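Local coordinates for protein particle-associated lyase (Acinetobacter bacteriophage AP22, PDB 4Y9V) that probably cleaves the capsular polysaccharide of Acinetobacter baumannii as a trimeric phage tailspike lyase, opening the way to the host cell surface, at residues Asn360-Cys365 with Phe386-Asn391. Residues are numbered along the deposited sequence; the frame is centred on the assembly and turned at random.
Sequences NEYSNC and FKLTNN
Asn360-Ser363 and Phe386-Thr389 run parallel, 11° between their axes, as neighbouring rungs of a right-handed beta-helix of the pectin lyase type. Lys387 N donates to Asn360 O, Tyr362 N to Lys387 O and Thr389 N to Tyr362 O; Asn364 N to Thr389 O (2.8 Å) carries the ladder into the corner. There both Asn364 and Asn390 take a left-handed backbone conformation, which asparagine tolerates well. Asn391, its CG beside its own backbone N (chi1 -60°), turns its amide back: OD1 takes Cys365 N on a lone pair at 2.8 Å, while ND2 reaches Tyr362 O at 3.0 Å from above the carbonyl plane, giving that oxygen a second donor. Thr389 OG1 donates a 2.7 Å hydrogen bond to OE2 of the extended Glu361, arriving on the carboxylate's anti side; OE1 serves a water that the long Lys387 reaches with NZ. Inside the coil, Tyr362 CB packs on the apolar Leu388 CD2 at 3.9 Å, and Thr354 O satisfies the buried Tyr362 OH. Strand 343-346 continues the stack beside 360-363, with Tyr345 next to the Tyr362 ring, and strand 417-422 lies beyond 384-389; Lys387 NZ also bonds Asn390 OD1 of the second subunit, joining this face to the trimer interface.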
ATOM      1  N   ASN A 360      -8.598  12.377  -2.914  1.00  4.50           N
ATOM      2  CA  ASN A 360      -8.617  11.115  -3.635  1.00  4.42           C
ATOM      3  C   ASN A 360      -7.195  10.724  -4.015  1.00  4.30           C
ATOM      4  O   ASN A 360      -6.294  11.564  -4.024  1.00  4.88           O
ATOM      5  CB  ASN A 360      -9.491  11.212  -4.884  1.00  4.55           C
ATOM      6  CG  ASN A 360     -10.962  11.396  -4.557  1.00  4.38           C
ATOM      7  OD1 ASN A 360     -11.475  10.829  -3.583  1.00  4.55           O
ATOM      8  ND2 ASN A 360     -11.654  12.194  -5.365  1.00  4.56           N
ATOM      9  N   GLU A 361      -7.021   9.450  -4.378  1.00  4.42           N
ATOM     10  CA  GLU A 361      -5.683   8.938  -4.696  1.00  4.39           C
ATOM     11  C   GLU A 361      -5.735   7.858  -5.757  1.00  4.44           C
ATOM     12  O   GLU A 361      -6.623   7.001  -5.751  1.00  4.89           O
ATOM     13  CB  GLU A 361      -5.036   8.375  -3.412  1.00  4.84           C
ATOM     14  CG  GLU A 361      -3.621   7.830  -3.575  1.00  5.38           C
ATOM     15  CD  GLU A 361      -2.908   7.566  -2.252  1.00  6.04           C
ATOM     16  OE1 GLU A 361      -3.609   7.281  -1.253  1.00  8.03           O
ATOM     17  OE2 GLU A 361      -1.666   7.612  -2.237  1.00  7.41           O
ATOM     18  N   TYR A 362      -4.745   7.894  -6.646  1.00  4.16           N
ATOM     19  CA  TYR A 362      -4.315   6.722  -7.420  1.00  4.15           C
ATOM     20  C   TYR A 362      -2.903   6.394  -6.936  1.00  4.04           C
ATOM     21  O   TYR A 362      -2.027   7.279  -6.992  1.00  4.44           O
ATOM     22  CB  TYR A 362      -4.284   6.939  -8.940  1.00  4.67           C
ATOM     23  CG  TYR A 362      -5.658   7.068  -9.572  1.00  4.39           C
ATOM     24  CD1 TYR A 362      -6.367   8.260  -9.542  1.00  4.94           C
ATOM     25  CD2 TYR A 362      -6.246   5.979 -10.184  1.00  4.63           C
ATOM     26  CE1 TYR A 362      -7.618   8.360 -10.116  1.00  4.83           C
ATOM     27  CE2 TYR A 362      -7.502   6.071 -10.772  1.00  4.99           C
ATOM     28  CZ  TYR A 362      -8.207   7.271 -10.720  1.00  4.68           C
ATOM     29  OH  TYR A 362      -9.435   7.297 -11.303  1.00  5.74           O
ATOM     30  N   SER A 363      -2.686   5.180  -6.456  1.00  4.40           N
ATOM     31  CA  SER A 363      -1.374   4.772  -5.951  1.00  4.48           C
ATOM     32  C   SER A 363      -0.990   3.430  -6.551  1.00  4.27           C
ATOM     33  O   SER A 363      -1.820   2.539  -6.696  1.00  4.60           O
ATOM     34  CB  SER A 363      -1.367   4.695  -4.426  1.00  5.15           C
ATOM     35  OG  SER A 363      -2.412   3.875  -3.927  1.00  5.90           O
ATOM     36  N   ASN A 364       0.298   3.296  -6.875  1.00  4.42           N
ATOM     37  CA  ASN A 364       0.821   2.015  -7.345  1.00  4.71           C
ATOM     38  C   ASN A 364       0.050   1.496  -8.572  1.00  4.73           C
ATOM     39  O   ASN A 364      -0.021   0.268  -8.750  1.00  5.63           O
ATOM     40  CB  ASN A 364       0.823   0.967  -6.225  1.00  5.53           C
ATOM     41  CG  ASN A 364       1.620   1.468  -5.040  1.00  6.21           C
ATOM     42  OD1 ASN A 364       2.789   1.777  -5.166  1.00  7.32           O
ATOM     43  ND2 ASN A 364       0.923   1.571  -3.902  1.00  7.07           N
ATOM     44  N   CYS A 365      -0.470   2.386  -9.373  1.00  4.47           N
ATOM     45  CA  CYS A 365      -1.270   2.005 -10.532  1.00  4.52           C
ATOM     46  C   CYS A 365      -0.456   2.090 -11.828  1.00  4.63           C
ATOM     47  O   CYS A 365       0.450   2.911 -11.935  1.00  6.43           O
ATOM     48  CB  CYS A 365      -2.489   2.926 -10.709  1.00  4.75           C
ATOM     49  SG  CYS A 365      -3.787   2.714  -9.443  1.00  4.97           S
ATOM     50  N   PHE A 386      -5.163  15.728  -4.270  1.00  5.37           N
ATOM     51  CA  PHE A 386      -5.211  14.791  -5.393  1.00  5.43           C
ATOM     52  C   PHE A 386      -3.847  14.079  -5.396  1.00  5.34           C
ATOM     53  O   PHE A 386      -2.855  14.668  -5.837  1.00  6.29           O
ATOM     54  CB  PHE A 386      -5.493  15.510  -6.676  1.00  5.73           C
ATOM     55  CG  PHE A 386      -6.866  16.128  -6.715  1.00  5.69           C
ATOM     56  CD1 PHE A 386      -7.104  17.425  -6.231  1.00  6.84           C
ATOM     57  CD2 PHE A 386      -7.943  15.437  -7.243  1.00  5.97           C
ATOM     58  CE1 PHE A 386      -8.361  17.958  -6.301  1.00  7.54           C
ATOM     59  CE2 PHE A 386      -9.212  15.976  -7.315  1.00  6.55           C
ATOM     60  CZ  PHE A 386      -9.427  17.246  -6.855  1.00  6.55           C
ATOM     61  N   LYS A 387      -3.808  12.888  -4.835  1.00  4.85           N
ATOM     62  CA  LYS A 387      -2.552  12.192  -4.560  1.00  4.93           C
ATOM     63  C   LYS A 387      -2.269  11.156  -5.644  1.00  4.24           C
ATOM     64  O   LYS A 387      -3.114  10.302  -5.941  1.00  4.82           O
ATOM     65  CB  LYS A 387      -2.614  11.478  -3.208  1.00  6.39           C
ATOM     66  CG  LYS A 387      -2.764  12.382  -2.012  1.00  9.52           C
ATOM     67  CD  LYS A 387      -2.985  11.682  -0.689  1.00 16.03           C
ATOM     68  CE  LYS A 387      -1.800  10.989  -0.204  1.00 18.23           C
ATOM     69  NZ  LYS A 387      -1.675  10.523   1.204  1.00 13.75           N
ATOM     70  N   LEU A 388      -1.077  11.227  -6.216  1.00  4.40           N
ATOM     71  CA  LEU A 388      -0.623  10.308  -7.252  1.00  4.27           C
ATOM     72  C   LEU A 388       0.687   9.690  -6.755  1.00  4.50           C
ATOM     73  O   LEU A 388       1.750  10.281  -6.905  1.00  4.94           O
ATOM     74  CB  LEU A 388      -0.430  11.046  -8.556  1.00  4.77           C
ATOM     75  CG  LEU A 388      -1.717  11.543  -9.218  1.00  5.15           C
ATOM     76  CD1 LEU A 388      -1.407  12.451 -10.372  1.00  6.42           C
ATOM     77  CD2 LEU A 388      -2.585  10.361  -9.673  1.00  5.41           C
ATOM     78  N   THR A 389       0.585   8.510  -6.137  1.00  4.79           N
ATOM     79  CA  THR A 389       1.659   7.982  -5.330  1.00  4.80           C
ATOM     80  C   THR A 389       2.249   6.749  -6.008  1.00  4.59           C
ATOM     81  O   THR A 389       1.600   5.695  -6.081  1.00  4.97           O
ATOM     82  CB  THR A 389       1.165   7.655  -3.928  1.00  5.71           C
ATOM     83  OG1 THR A 389       0.428   8.771  -3.453  1.00  7.27           O
ATOM     84  CG2 THR A 389       2.328   7.340  -3.000  1.00  7.82           C
ATOM     85  N   ASN A 390       3.479   6.854  -6.510  0.65  4.89           N
ATOM     86  CA  ASN A 390       4.187   5.679  -7.012  0.65  5.09           C
ATOM     87  C   ASN A 390       3.474   4.991  -8.166  0.65  4.79           C
ATOM     88  O   ASN A 390       3.540   3.754  -8.285  0.65  6.04           O
ATOM     89  CB  ASN A 390       4.555   4.730  -5.898  0.65  5.89           C
ATOM     90  CG  ASN A 390       5.943   4.198  -6.081  0.65  7.36           C
ATOM     91  OD1 ASN A 390       6.549   4.317  -7.137  0.65  8.65           O
ATOM     92  ND2 ASN A 390       6.442   3.565  -5.052  0.65 10.56           N
ATOM     93  N   ASN A 391       2.839   5.756  -9.060  1.00  4.55           N
ATOM     94  CA  ASN A 391       2.241   5.162 -10.252  1.00  4.54           C
ATOM     95  C   ASN A 391       3.286   5.019 -11.366  1.00  4.56           C
ATOM     96  O   ASN A 391       4.303   5.709 -11.375  1.00  5.55           O
ATOM     97  CB  ASN A 391       1.080   6.021 -10.759  1.00  4.55           C
ATOM     98  CG  ASN A 391      -0.006   6.173  -9.724  1.00  4.60           C
ATOM     99  OD1 ASN A 391      -0.494   5.201  -9.131  1.00  4.98           O
ATOM    100  ND2 ASN A 391      -0.412   7.427  -9.486  1.00  4.81           N
TER
HETATM  101  O   HOH W   1      -2.663   7.858   1.249  1.00 10.07           O